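Local coordinates for pesticidal crystal protein Cry2Aa (Bacillus thuringiensis serovar kurstaki, PDB 1I5P) that kills dipteran and lepidopteran larvae as an insecticidal toxin, binding to midgut epithelial cells and promoting their colloid-osmotic lysis, at residues L308-L316 / L356-T364; T391-Q399 / C406-N414. All coordinates share one frame; numbering follows the deposited sequence.

Contact 1: L308-L316 / L356-T364; sequences LSGISGTRL and LNHNFNCST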
ATOM      1  N   LEU A 308     -13.956  -7.674   5.674  1.00 16.38           N
ATOM      2  CA  LEU A 308     -14.973  -7.351   4.673  1.00 15.53           C
ATOM      3  C   LEU A 308     -15.808  -8.556   4.280  1.00 16.59           C
ATOM      4  O   LEU A 308     -15.276  -9.585   3.859  1.00 14.69           O
ATOM      5  CB  LEU A 308     -14.298  -6.765   3.428  1.00 12.75           C
ATOM      6  CG  LEU A 308     -15.183  -6.341   2.250  1.00 17.13           C
ATOM      7  CD1 LEU A 308     -16.112  -5.217   2.689  1.00 12.90           C
ATOM      8  CD2 LEU A 308     -14.307  -5.883   1.080  1.00 14.03           C
ATOM      9  N   SER A 309     -17.121  -8.409   4.395  1.00 17.47           N
ATOM     10  CA  SER A 309     -18.047  -9.482   4.064  1.00 17.73           C
ATOM     11  C   SER A 309     -18.777  -9.197   2.758  1.00 17.21           C
ATOM     12  O   SER A 309     -18.912 -10.074   1.905  1.00 15.36           O
ATOM     13  CB  SER A 309     -19.068  -9.652   5.188  1.00 19.23           C
ATOM     14  OG  SER A 309     -19.997 -10.668   4.865  1.00 29.64           O
ATOM     15  N   GLY A 310     -19.249  -7.964   2.610  1.00 16.77           N
ATOM     16  CA  GLY A 310     -19.966  -7.590   1.407  1.00 16.24           C
ATOM     17  C   GLY A 310     -20.626  -6.227   1.507  1.00 16.40           C
ATOM     18  O   GLY A 310     -20.207  -5.376   2.287  1.00 14.27           O
ATOM     19  N   ILE A 311     -21.661  -6.012   0.710  1.00 15.64           N
ATOM     20  CA  ILE A 311     -22.373  -4.741   0.735  1.00 18.53           C
ATOM     21  C   ILE A 311     -23.857  -4.974   0.534  1.00 17.89           C
ATOM     22  O   ILE A 311     -24.280  -6.034   0.068  1.00 20.06           O
ATOM     23  CB  ILE A 311     -21.913  -3.784  -0.401  1.00 18.15           C
ATOM     24  CG1 ILE A 311     -22.296  -4.383  -1.759  1.00 19.11           C
ATOM     25  CG2 ILE A 311     -20.406  -3.551  -0.332  1.00 18.59           C
ATOM     26  CD1 ILE A 311     -22.206  -3.403  -2.911  1.00 19.63           C
ATOM     27  N   SER A 312     -24.641  -3.974   0.904  1.00 18.71           N
ATOM     28  CA  SER A 312     -26.082  -4.009   0.715  1.00 19.19           C
ATOM     29  C   SER A 312     -26.362  -2.660   0.074  1.00 19.45           C
ATOM     30  O   SER A 312     -25.587  -1.719   0.241  1.00 17.90           O
ATOM     31  CB  SER A 312     -26.826  -4.128   2.052  1.00 18.67           C
ATOM     32  OG  SER A 312     -26.760  -2.922   2.793  1.00 21.13           O
ATOM     33  N   GLY A 313     -27.448  -2.561  -0.677  1.00 22.51           N
ATOM     34  CA  GLY A 313     -27.744  -1.292  -1.305  1.00 20.88           C
ATOM     35  C   GLY A 313     -29.071  -1.273  -2.024  1.00 22.26           C
ATOM     36  O   GLY A 313     -29.794  -2.271  -2.058  1.00 19.95           O
ATOM     37  N   THR A 314     -29.389  -0.118  -2.592  1.00 22.03           N
ATOM     38  CA  THR A 314     -30.627   0.053  -3.328  1.00 20.86           C
ATOM     39  C   THR A 314     -30.335   0.247  -4.804  1.00 22.13           C
ATOM     40  O   THR A 314     -29.827   1.295  -5.205  1.00 18.74           O
ATOM     41  CB  THR A 314     -31.402   1.287  -2.841  1.00 21.53           C
ATOM     42  OG1 THR A 314     -31.560   1.228  -1.419  1.00 19.29           O
ATOM     43  CG2 THR A 314     -32.776   1.348  -3.506  1.00 18.64           C
ATOM     44  N   ARG A 315     -30.642  -0.760  -5.614  1.00 23.29           N
ATOM     45  CA  ARG A 315     -30.436  -0.638  -7.051  1.00 27.32           C
ATOM     46  C   ARG A 315     -31.788  -0.421  -7.717  1.00 29.92           C
ATOM     47  O   ARG A 315     -32.776  -1.076  -7.372  1.00 29.51           O
ATOM     48  CB  ARG A 315     -29.782  -1.893  -7.624  1.00 25.89           C
ATOM     49  CG  ARG A 315     -30.602  -3.160  -7.487  1.00 27.54           C
ATOM     50  CD  ARG A 315     -29.809  -4.320  -8.048  1.00 29.53           C
ATOM     51  NE  ARG A 315     -30.324  -5.616  -7.628  1.00 31.70           N
ATOM     52  CZ  ARG A 315     -29.617  -6.737  -7.692  1.00 32.42           C
ATOM     53  NH1 ARG A 315     -28.373  -6.707  -8.155  1.00 30.31           N
ATOM     54  NH2 ARG A 315     -30.150  -7.885  -7.297  1.00 33.45           N
ATOM     55  N   LEU A 316     -31.835   0.505  -8.665  1.00 31.78           N
ATOM     56  CA  LEU A 316     -33.075   0.791  -9.369  1.00 32.51           C
ATOM     57  C   LEU A 316     -32.909   0.724 -10.882  1.00 33.30           C
ATOM     58  O   LEU A 316     -31.894   1.162 -11.427  1.00 32.38           O
ATOM     59  CB  LEU A 316     -33.600   2.178  -8.981  1.00 31.93           C
ATOM     60  CG  LEU A 316     -34.007   2.416  -7.522  1.00 34.84           C
ATOM     61  CD1 LEU A 316     -34.408   3.872  -7.336  1.00 35.50           C
ATOM     62  CD2 LEU A 316     -35.158   1.493  -7.145  1.00 35.97           C
ATOM     63  N   LEU A 356     -33.881   5.115   2.018  1.00 27.33           N
ATOM     64  CA  LEU A 356     -34.323   4.073   1.101  1.00 26.53           C
ATOM     65  C   LEU A 356     -33.956   2.690   1.611  1.00 25.95           C
ATOM     66  O   LEU A 356     -32.888   2.501   2.188  1.00 24.91           O
ATOM     67  CB  LEU A 356     -33.682   4.264  -0.274  1.00 24.92           C
ATOM     68  CG  LEU A 356     -33.950   5.528  -1.093  1.00 27.31           C
ATOM     69  CD1 LEU A 356     -33.020   5.539  -2.304  1.00 24.07           C
ATOM     70  CD2 LEU A 356     -35.407   5.565  -1.532  1.00 24.93           C
ATOM     71  N   ASN A 357     -34.839   1.721   1.397  1.00 25.59           N
ATOM     72  CA  ASN A 357     -34.558   0.355   1.809  1.00 26.36           C
ATOM     73  C   ASN A 357     -33.712  -0.301   0.729  1.00 27.07           C
ATOM     74  O   ASN A 357     -33.954  -0.112  -0.462  1.00 27.25           O
ATOM     75  CB  ASN A 357     -35.849  -0.440   1.993  1.00 25.05           C
ATOM     76  CG  ASN A 357     -36.519  -0.170   3.324  1.00 25.59           C
ATOM     77  OD1 ASN A 357     -35.885  -0.226   4.377  1.00 27.47           O
ATOM     78  ND2 ASN A 357     -37.817   0.108   3.283  1.00 23.75           N
ATOM     79  N   HIS A 358     -32.712  -1.061   1.153  1.00 25.95           N
ATOM     80  CA  HIS A 358     -31.835  -1.751   0.221  1.00 27.29           C
ATOM     81  C   HIS A 358     -32.526  -3.001  -0.309  1.00 27.31           C
ATOM     82  O   HIS A 358     -33.176  -3.722   0.444  1.00 30.10           O
ATOM     83  CB  HIS A 358     -30.522  -2.106   0.919  1.00 25.35           C
ATOM     84  CG  HIS A 358     -29.743  -0.908   1.362  1.00 23.60           C
ATOM     85  ND1 HIS A 358     -28.583  -1.003   2.099  1.00 22.66           N
ATOM     86  CD2 HIS A 358     -29.949   0.414   1.153  1.00 22.15           C
ATOM     87  CE1 HIS A 358     -28.106   0.209   2.325  1.00 22.68           C
ATOM     88  NE2 HIS A 358     -28.918   1.087   1.760  1.00 22.72           N
ATOM     89  N   ASN A 359     -32.392  -3.252  -1.607  1.00 27.75           N
ATOM     90  CA  ASN A 359     -33.034  -4.404  -2.229  1.00 26.26           C
ATOM     91  C   ASN A 359     -32.075  -5.479  -2.711  1.00 26.60           C
ATOM     92  O   ASN A 359     -32.437  -6.310  -3.543  1.00 28.18           O
ATOM     93  CB  ASN A 359     -33.916  -3.954  -3.399  1.00 25.17           C
ATOM     94  CG  ASN A 359     -33.211  -2.975  -4.323  1.00 25.60           C
ATOM     95  OD1 ASN A 359     -32.008  -2.753  -4.212  1.00 22.96           O
ATOM     96  ND2 ASN A 359     -33.965  -2.391  -5.249  1.00 23.91           N
ATOM     97  N   PHE A 360     -30.853  -5.472  -2.200  1.00 27.01           N
ATOM     98  CA  PHE A 360     -29.901  -6.496  -2.596  1.00 26.78           C
ATOM     99  C   PHE A 360     -28.695  -6.526  -1.665  1.00 27.47           C
ATOM    100  O   PHE A 360     -28.334  -5.509  -1.077  1.00 27.46           O
ATOM    101  CB  PHE A 360     -29.460  -6.282  -4.054  1.00 25.88           C
ATOM    102  CG  PHE A 360     -28.349  -5.281  -4.223  1.00 26.59           C
ATOM    103  CD1 PHE A 360     -27.019  -5.685  -4.171  1.00 26.46           C
ATOM    104  CD2 PHE A 360     -28.629  -3.937  -4.434  1.00 25.55           C
ATOM    105  CE1 PHE A 360     -25.982  -4.764  -4.328  1.00 27.19           C
ATOM    106  CE2 PHE A 360     -27.603  -3.010  -4.590  1.00 26.95           C
ATOM    107  CZ  PHE A 360     -26.276  -3.425  -4.537  1.00 26.37           C
ATOM    108  N   ASN A 361     -28.101  -7.712  -1.515  1.00 30.29           N
ATOM    109  CA  ASN A 361     -26.915  -7.928  -0.680  1.00 31.93           C
ATOM    110  C   ASN A 361     -25.891  -8.741  -1.467  1.00 32.26           C
ATOM    111  O   ASN A 361     -26.159  -9.869  -1.887  1.00 33.69           O
ATOM    112  CB  ASN A 361     -27.269  -8.674   0.613  1.00 33.13           C
ATOM    113  CG  ASN A 361     -27.855  -7.760   1.677  1.00 35.96           C
ATOM    114  OD1 ASN A 361     -29.063  -7.529   1.712  1.00 34.67           O
ATOM    115  ND2 ASN A 361     -26.996  -7.230   2.549  1.00 35.77           N
ATOM    116  N   CYS A 362     -24.710  -8.152  -1.634  1.00 31.63           N
ATOM    117  CA  CYS A 362     -23.597  -8.736  -2.380  1.00 30.77           C
ATOM    118  C   CYS A 362     -22.431  -9.018  -1.429  1.00 29.97           C
ATOM    119  O   CYS A 362     -21.894  -8.107  -0.810  1.00 30.27           O
ATOM    120  CB  CYS A 362     -23.170  -7.756  -3.474  1.00 29.34           C
ATOM    121  SG  CYS A 362     -21.587  -8.151  -4.311  1.00 32.46           S
ATOM    122  N   SER A 363     -22.074 -10.282  -1.261  1.00 28.82           N
ATOM    123  CA  SER A 363     -20.967 -10.602  -0.370  1.00 28.70           C
ATOM    124  C   SER A 363     -20.227 -11.807  -0.907  1.00 27.93           C
ATOM    125  O   SER A 363     -20.584 -12.347  -1.954  1.00 24.87           O
ATOM    126  CB  SER A 363     -21.480 -10.914   1.037  1.00 29.73           C
ATOM    127  OG  SER A 363     -22.207 -12.122   1.010  1.00 30.17           O
ATOM    128  N   THR A 364     -19.172 -12.201  -0.205  1.00 27.97           N
ATOM    129  CA  THR A 364     -18.410 -13.374  -0.595  1.00 29.77           C
ATOM    130  C   THR A 364     -19.274 -14.498  -0.038  1.00 32.93           C
ATOM    131  O   THR A 364     -19.273 -14.737   1.168  1.00 39.72           O
ATOM    132  CB  THR A 364     -17.028 -13.401   0.097  1.00 27.42           C
ATOM    133  OG1 THR A 364     -17.201 -13.661   1.497  1.00 24.31           O
ATOM    134  CG2 THR A 364     -16.322 -12.065  -0.067  1.00 26.90           C
TER
HETATM  135  O   HOH W   1     -33.004  -6.321  -6.851  1.00 39.64           O
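Ile-311 and Cys-362 form the tight middle of this antiparallel strand pair. The N of Ile-311 donates to the O of Cys-362 at 2.6 Å, and the N of Cys-362 returns a bond to the O of Ile-311. CG1 of Ile-311 rests on CB of Cys-362, 3.9 Å away. Gly-310 lets the backbones close in at Ser-363, where the two CA atoms are 3.6 Å apart.

Two flat side chains pack on Gly-313. CA of Gly-313 lies over one face of the His-358 ring, a CH-pi contact with CA 3.5 Å from the ring centroid. In the plane of that ring, ND1 of His-358 meets OG of Ser-312 in a 2.7 Å hydrogen bond. NE2 of His-358 bonds Ser-337. The Phe-360 ring places one face over the N of Gly-313.

The solvent side lies at Asn-357 and Asn-359, which are exposed. There the N of Asn-359 bonds the O of Gly-313 only weakly. Its amide holds more firmly: OD1 takes the N-H of Arg-315 on a lone pair at 2.8 Å, and ND2 donates to the O of Arg-315. CG of Arg-315 sits between its backbone N and carbonyl carbon (chi1 63°), which turns the extended chain at a slant across Phe-360. The guanidinium stacks offset on the ring, planes 19° apart, with CZ nearest CB.

The contact belongs to the beta prism, the middle domain of the three-domain delta-endotoxins. Strand 308-321 lies between strands 360-363 and 329-342. Ile-311 also packs on Ile-426 of strand 422-430.

Contact 2: T391-Q399 / C406-N414; sequences TNWQTESFQ and CGAFSARGN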
ATOM      1  N   THR A 391     -29.435   4.733 -22.394  1.00 32.68           N
ATOM      2  CA  THR A 391     -29.377   3.940 -21.179  1.00 28.44           C
ATOM      3  C   THR A 391     -28.215   4.370 -20.297  1.00 28.47           C
ATOM      4  O   THR A 391     -27.051   4.207 -20.656  1.00 28.37           O
ATOM      5  CB  THR A 391     -29.226   2.444 -21.499  1.00 27.54           C
ATOM      6  OG1 THR A 391     -30.395   1.985 -22.190  1.00 26.39           O
ATOM      7  CG2 THR A 391     -29.051   1.640 -20.220  1.00 25.41           C
ATOM      8  N   ASN A 392     -28.548   4.932 -19.142  1.00 28.06           N
ATOM      9  CA  ASN A 392     -27.543   5.371 -18.192  1.00 27.41           C
ATOM     10  C   ASN A 392     -27.313   4.196 -17.274  1.00 26.36           C
ATOM     11  O   ASN A 392     -28.261   3.641 -16.723  1.00 27.34           O
ATOM     12  CB  ASN A 392     -28.055   6.568 -17.402  1.00 29.03           C
ATOM     13  CG  ASN A 392     -28.430   7.717 -18.296  1.00 31.05           C
ATOM     14  OD1 ASN A 392     -29.449   8.374 -18.091  1.00 34.88           O
ATOM     15  ND2 ASN A 392     -27.605   7.969 -19.302  1.00 29.73           N
ATOM     16  N   TRP A 393     -26.057   3.810 -17.105  1.00 23.03           N
ATOM     17  CA  TRP A 393     -25.753   2.660 -16.275  1.00 22.05           C
ATOM     18  C   TRP A 393     -24.628   2.852 -15.293  1.00 20.40           C
ATOM     19  O   TRP A 393     -23.736   3.682 -15.474  1.00 19.42           O
ATOM     20  CB  TRP A 393     -25.409   1.443 -17.152  1.00 20.19           C
ATOM     21  CG  TRP A 393     -24.377   1.740 -18.207  1.00 18.67           C
ATOM     22  CD1 TRP A 393     -24.614   2.158 -19.487  1.00 21.39           C
ATOM     23  CD2 TRP A 393     -22.949   1.690 -18.063  1.00 19.05           C
ATOM     24  NE1 TRP A 393     -23.426   2.370 -20.147  1.00 22.22           N
ATOM     25  CE2 TRP A 393     -22.388   2.092 -19.298  1.00 18.47           C
ATOM     26  CE3 TRP A 393     -22.087   1.350 -17.011  1.00 15.76           C
ATOM     27  CZ2 TRP A 393     -21.005   2.163 -19.511  1.00 17.64           C
ATOM     28  CZ3 TRP A 393     -20.709   1.421 -17.222  1.00 15.89           C
ATOM     29  CH2 TRP A 393     -20.184   1.826 -18.466  1.00 16.22           C
ATOM     30  N   GLN A 394     -24.700   2.049 -14.241  1.00 20.21           N
ATOM     31  CA  GLN A 394     -23.694   2.000 -13.195  1.00 19.21           C
ATOM     32  C   GLN A 394     -23.292   0.527 -13.155  1.00 18.23           C
ATOM     33  O   GLN A 394     -23.943  -0.313 -13.785  1.00 16.39           O
ATOM     34  CB  GLN A 394     -24.284   2.444 -11.850  1.00 18.19           C
ATOM     35  CG  GLN A 394     -24.034   3.916 -11.528  1.00 14.75           C
ATOM     36  CD  GLN A 394     -24.620   4.327 -10.190  1.00 16.73           C
ATOM     37  OE1 GLN A 394     -25.783   4.715 -10.103  1.00 18.05           O
ATOM     38  NE2 GLN A 394     -23.816   4.239  -9.137  1.00 12.83           N
ATOM     39  N   THR A 395     -22.211   0.211 -12.453  1.00 18.09           N
ATOM     40  CA  THR A 395     -21.757  -1.172 -12.339  1.00 17.29           C
ATOM     41  C   THR A 395     -21.776  -1.547 -10.859  1.00 18.78           C
ATOM     42  O   THR A 395     -22.693  -2.221 -10.394  1.00 19.42           O
ATOM     43  CB  THR A 395     -20.324  -1.352 -12.907  1.00 17.45           C
ATOM     44  OG1 THR A 395     -19.509  -0.236 -12.527  1.00 14.41           O
ATOM     45  CG2 THR A 395     -20.358  -1.466 -14.431  1.00 17.21           C
ATOM     46  N   GLU A 396     -20.773  -1.085 -10.123  1.00 16.26           N
ATOM     47  CA  GLU A 396     -20.680  -1.350  -8.697  1.00 17.27           C
ATOM     48  C   GLU A 396     -20.732  -2.855  -8.464  1.00 16.92           C
ATOM     49  O   GLU A 396     -21.581  -3.345  -7.716  1.00 14.31           O
ATOM     50  CB  GLU A 396     -21.841  -0.673  -7.957  1.00 17.54           C
ATOM     51  CG  GLU A 396     -22.193   0.737  -8.438  1.00 19.14           C
ATOM     52  CD  GLU A 396     -21.072   1.753  -8.247  1.00 19.02           C
ATOM     53  OE1 GLU A 396     -20.128   1.478  -7.481  1.00 23.67           O
ATOM     54  OE2 GLU A 396     -21.144   2.839  -8.857  1.00 19.75           O
ATOM     55  N   SER A 397     -19.822  -3.581  -9.110  1.00 17.29           N
ATOM     56  CA  SER A 397     -19.771  -5.035  -9.002  1.00 19.29           C
ATOM     57  C   SER A 397     -18.437  -5.512  -8.447  1.00 18.07           C
ATOM     58  O   SER A 397     -17.425  -4.815  -8.545  1.00 18.97           O
ATOM     59  CB  SER A 397     -20.021  -5.660 -10.378  1.00 20.45           C
ATOM     60  OG  SER A 397     -19.845  -7.061 -10.347  1.00 25.83           O
ATOM     61  N   PHE A 398     -18.434  -6.705  -7.864  1.00 17.36           N
ATOM     62  CA  PHE A 398     -17.219  -7.252  -7.285  1.00 18.48           C
ATOM     63  C   PHE A 398     -17.113  -8.747  -7.538  1.00 20.35           C
ATOM     64  O   PHE A 398     -18.122  -9.446  -7.654  1.00 19.09           O
ATOM     65  CB  PHE A 398     -17.177  -6.965  -5.778  1.00 18.44           C
ATOM     66  CG  PHE A 398     -17.320  -5.507  -5.429  1.00 20.46           C
ATOM     67  CD1 PHE A 398     -18.576  -4.908  -5.394  1.00 20.79           C
ATOM     68  CD2 PHE A 398     -16.195  -4.721  -5.172  1.00 18.97           C
ATOM     69  CE1 PHE A 398     -18.713  -3.546  -5.106  1.00 20.34           C
ATOM     70  CE2 PHE A 398     -16.325  -3.360  -4.885  1.00 17.08           C
ATOM     71  CZ  PHE A 398     -17.585  -2.773  -4.854  1.00 18.18           C
ATOM     72  N   GLN A 399     -15.881  -9.231  -7.625  1.00 19.40           N
ATOM     73  CA  GLN A 399     -15.638 -10.640  -7.881  1.00 17.36           C
ATOM     74  C   GLN A 399     -14.585 -11.156  -6.906  1.00 14.92           C
ATOM     75  O   GLN A 399     -13.624 -10.456  -6.582  1.00 11.96           O
ATOM     76  CB  GLN A 399     -15.180 -10.813  -9.329  1.00 18.98           C
ATOM     77  CG  GLN A 399     -14.929 -12.230  -9.775  1.00 21.76           C
ATOM     78  CD  GLN A 399     -14.717 -12.300 -11.273  1.00 25.40           C
ATOM     79  OE1 GLN A 399     -15.635 -12.032 -12.051  1.00 25.28           O
ATOM     80  NE2 GLN A 399     -13.506 -12.647 -11.686  1.00 24.75           N
ATOM     81  N   CYS A 406     -20.809 -10.439  -7.880  1.00 25.48           N
ATOM     82  CA  CYS A 406     -22.061  -9.859  -7.477  1.00 26.12           C
ATOM     83  C   CYS A 406     -21.929  -8.325  -7.427  1.00 25.16           C
ATOM     84  O   CYS A 406     -20.839  -7.758  -7.608  1.00 27.71           O
ATOM     85  CB  CYS A 406     -22.526 -10.479  -6.152  1.00 26.12           C
ATOM     86  SG  CYS A 406     -21.531 -10.165  -4.650  1.00 29.76           S
ATOM     87  N   GLY A 407     -23.057  -7.652  -7.258  1.00 23.67           N
ATOM     88  CA  GLY A 407     -23.044  -6.203  -7.232  1.00 23.02           C
ATOM     89  C   GLY A 407     -24.368  -5.647  -7.715  1.00 21.25           C
ATOM     90  O   GLY A 407     -25.340  -6.385  -7.855  1.00 20.83           O
ATOM     91  N   ALA A 408     -24.412  -4.345  -7.976  1.00 20.13           N
ATOM     92  CA  ALA A 408     -25.645  -3.716  -8.423  1.00 20.18           C
ATOM     93  C   ALA A 408     -26.016  -4.115  -9.843  1.00 20.44           C
ATOM     94  O   ALA A 408     -27.143  -4.534 -10.099  1.00 20.15           O
ATOM     95  CB  ALA A 408     -25.528  -2.202  -8.314  1.00 18.13           C
ATOM     96  N   PHE A 409     -25.069  -3.996 -10.769  1.00 20.29           N
ATOM     97  CA  PHE A 409     -25.350  -4.329 -12.158  1.00 20.17           C
ATOM     98  C   PHE A 409     -24.212  -5.054 -12.852  1.00 21.68           C
ATOM     99  O   PHE A 409     -23.094  -5.115 -12.345  1.00 22.45           O
ATOM    100  CB  PHE A 409     -25.688  -3.061 -12.942  1.00 21.02           C
ATOM    101  CG  PHE A 409     -26.815  -2.266 -12.353  1.00 20.86           C
ATOM    102  CD1 PHE A 409     -26.559  -1.186 -11.518  1.00 20.30           C
ATOM    103  CD2 PHE A 409     -28.135  -2.621 -12.606  1.00 21.02           C
ATOM    104  CE1 PHE A 409     -27.607  -0.462 -10.943  1.00 21.20           C
ATOM    105  CE2 PHE A 409     -29.188  -1.909 -12.038  1.00 21.36           C
ATOM    106  CZ  PHE A 409     -28.922  -0.827 -11.203  1.00 21.25           C
ATOM    107  N   SER A 410     -24.515  -5.587 -14.032  1.00 22.83           N
ATOM    108  CA  SER A 410     -23.550  -6.322 -14.832  1.00 23.62           C
ATOM    109  C   SER A 410     -22.214  -5.608 -14.955  1.00 22.32           C
ATOM    110  O   SER A 410     -22.155  -4.381 -15.035  1.00 24.73           O
ATOM    111  CB  SER A 410     -24.123  -6.575 -16.223  1.00 24.25           C
ATOM    112  OG  SER A 410     -25.313  -7.340 -16.138  1.00 28.82           O
ATOM    113  N   ALA A 411     -21.143  -6.392 -14.978  1.00 21.97           N
ATOM    114  CA  ALA A 411     -19.793  -5.854 -15.090  1.00 23.47           C
ATOM    115  C   ALA A 411     -19.472  -5.389 -16.503  1.00 23.25           C
ATOM    116  O   ALA A 411     -19.876  -6.011 -17.486  1.00 23.69           O
ATOM    117  CB  ALA A 411     -18.777  -6.901 -14.658  1.00 21.14           C
ATOM    118  N   ARG A 412     -18.741  -4.283 -16.583  1.00 22.32           N
ATOM    119  CA  ARG A 412     -18.313  -3.695 -17.844  1.00 21.05           C
ATOM    120  C   ARG A 412     -17.419  -2.503 -17.536  1.00 20.02           C
ATOM    121  O   ARG A 412     -17.406  -2.006 -16.409  1.00 19.69           O
ATOM    122  CB  ARG A 412     -19.522  -3.267 -18.692  1.00 19.96           C
ATOM    123  CG  ARG A 412     -20.501  -2.332 -18.008  1.00 20.08           C
ATOM    124  CD  ARG A 412     -21.703  -2.040 -18.915  1.00 21.30           C
ATOM    125  NE  ARG A 412     -21.329  -1.325 -20.139  1.00 19.98           N
ATOM    126  CZ  ARG A 412     -22.199  -0.832 -21.017  1.00 19.80           C
ATOM    127  NH1 ARG A 412     -23.501  -0.973 -20.817  1.00 18.56           N
ATOM    128  NH2 ARG A 412     -21.766  -0.185 -22.094  1.00 21.84           N
ATOM    129  N   GLY A 413     -16.671  -2.052 -18.537  1.00 18.44           N
ATOM    130  CA  GLY A 413     -15.767  -0.935 -18.339  1.00 18.71           C
ATOM    131  C   GLY A 413     -14.490  -1.428 -17.688  1.00 17.95           C
ATOM    132  O   GLY A 413     -14.253  -2.634 -17.645  1.00 16.34           O
ATOM    133  N   ASN A 414     -13.666  -0.520 -17.177  1.00 18.90           N
ATOM    134  CA  ASN A 414     -12.419  -0.936 -16.533  1.00 18.37           C
ATOM    135  C   ASN A 414     -12.679  -1.686 -15.239  1.00 18.64           C
ATOM    136  O   ASN A 414     -13.540  -1.297 -14.449  1.00 19.61           O
ATOM    137  CB  ASN A 414     -11.542   0.270 -16.184  1.00 18.86           C
ATOM    138  CG  ASN A 414     -11.060   1.032 -17.396  1.00 20.97           C
ATOM    139  OD1 ASN A 414     -10.700   0.449 -18.410  1.00 18.91           O
ATOM    140  ND2 ASN A 414     -11.027   2.354 -17.277  1.00 21.07           N
TER
HETATM  141  O   HOH W   2     -23.865  -2.202 -15.933  1.00 14.00           O
HETATM  142  O   HOH W   3     -22.479  -7.698 -10.753  1.00 41.45           O
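Arg-412 lays its guanidinium flat over one face of the Trp-393 indole, with the planes 12° apart. CZ of Arg-412 sits 3.4 Å from CE2 of Trp-393, toward the rim of the ring system. This is a cation-pi stack over the five-membered ring. CD of Arg-412 lies over the six-membered ring, and the bend at chi3 (-64°) swings NE and the guanidinium from there across to the five-membered ring. A salt bridge from NH1 to Asp-383 helps to hold the group. CG2 of Thr-395 packs against CG of Arg-412 at 3.7 Å.

CB and CD1 of Phe-409 meet the O of Gln-394, CB at 3.4 Å, with the ring set obliquely to that oxygen. The ring also meets His-333, the planes at about 50°.

These residues flank a beta hairpin of the beta-prism domain: Trp-393 to Glu-396 lead into strand 397-400, and Ala-408 to Arg-412 leave strand 405-407. Phe-398 and Cys-406 form a hydrogen-bonded pair, next to the non-hydrogen-bonded pair Ser-397 and Gly-407. A G1 bulge at Glu-396 and Ser-397 faces Trp-377 of the adjoining strand.

The O of Cys-406 accepts two bonds: the N of Phe-398 comes nearly along the C=O axis at 2.6 Å, and OG of Ser-397 comes from above the carbonyl plane at 3.0 Å. Past the hairpin, the N of Phe-409 bonds the O of Thr-395.

Contacts 1 and 2 lie side by side in the middle domain, their centres about 13 Å apart. A disulfide ties them together: SG of Cys-362 in contact 1 is bonded to SG of Cys-406 in contact 2 at 2.0 Å. It links strand 360-363 covalently to the edge strand 405-407 of another sheet. A second tie is probably a hydrogen bond from NH1 of Arg-315 to the O of Ala-408, 3.2 Å long. Arg-315 also touches Phe-409, and Phe-360 touches Ala-408. Strand 329-342 borders both contacts, pairing with 308-321 and with 389-393. In sequence, contact 1 closes before contact 2 opens.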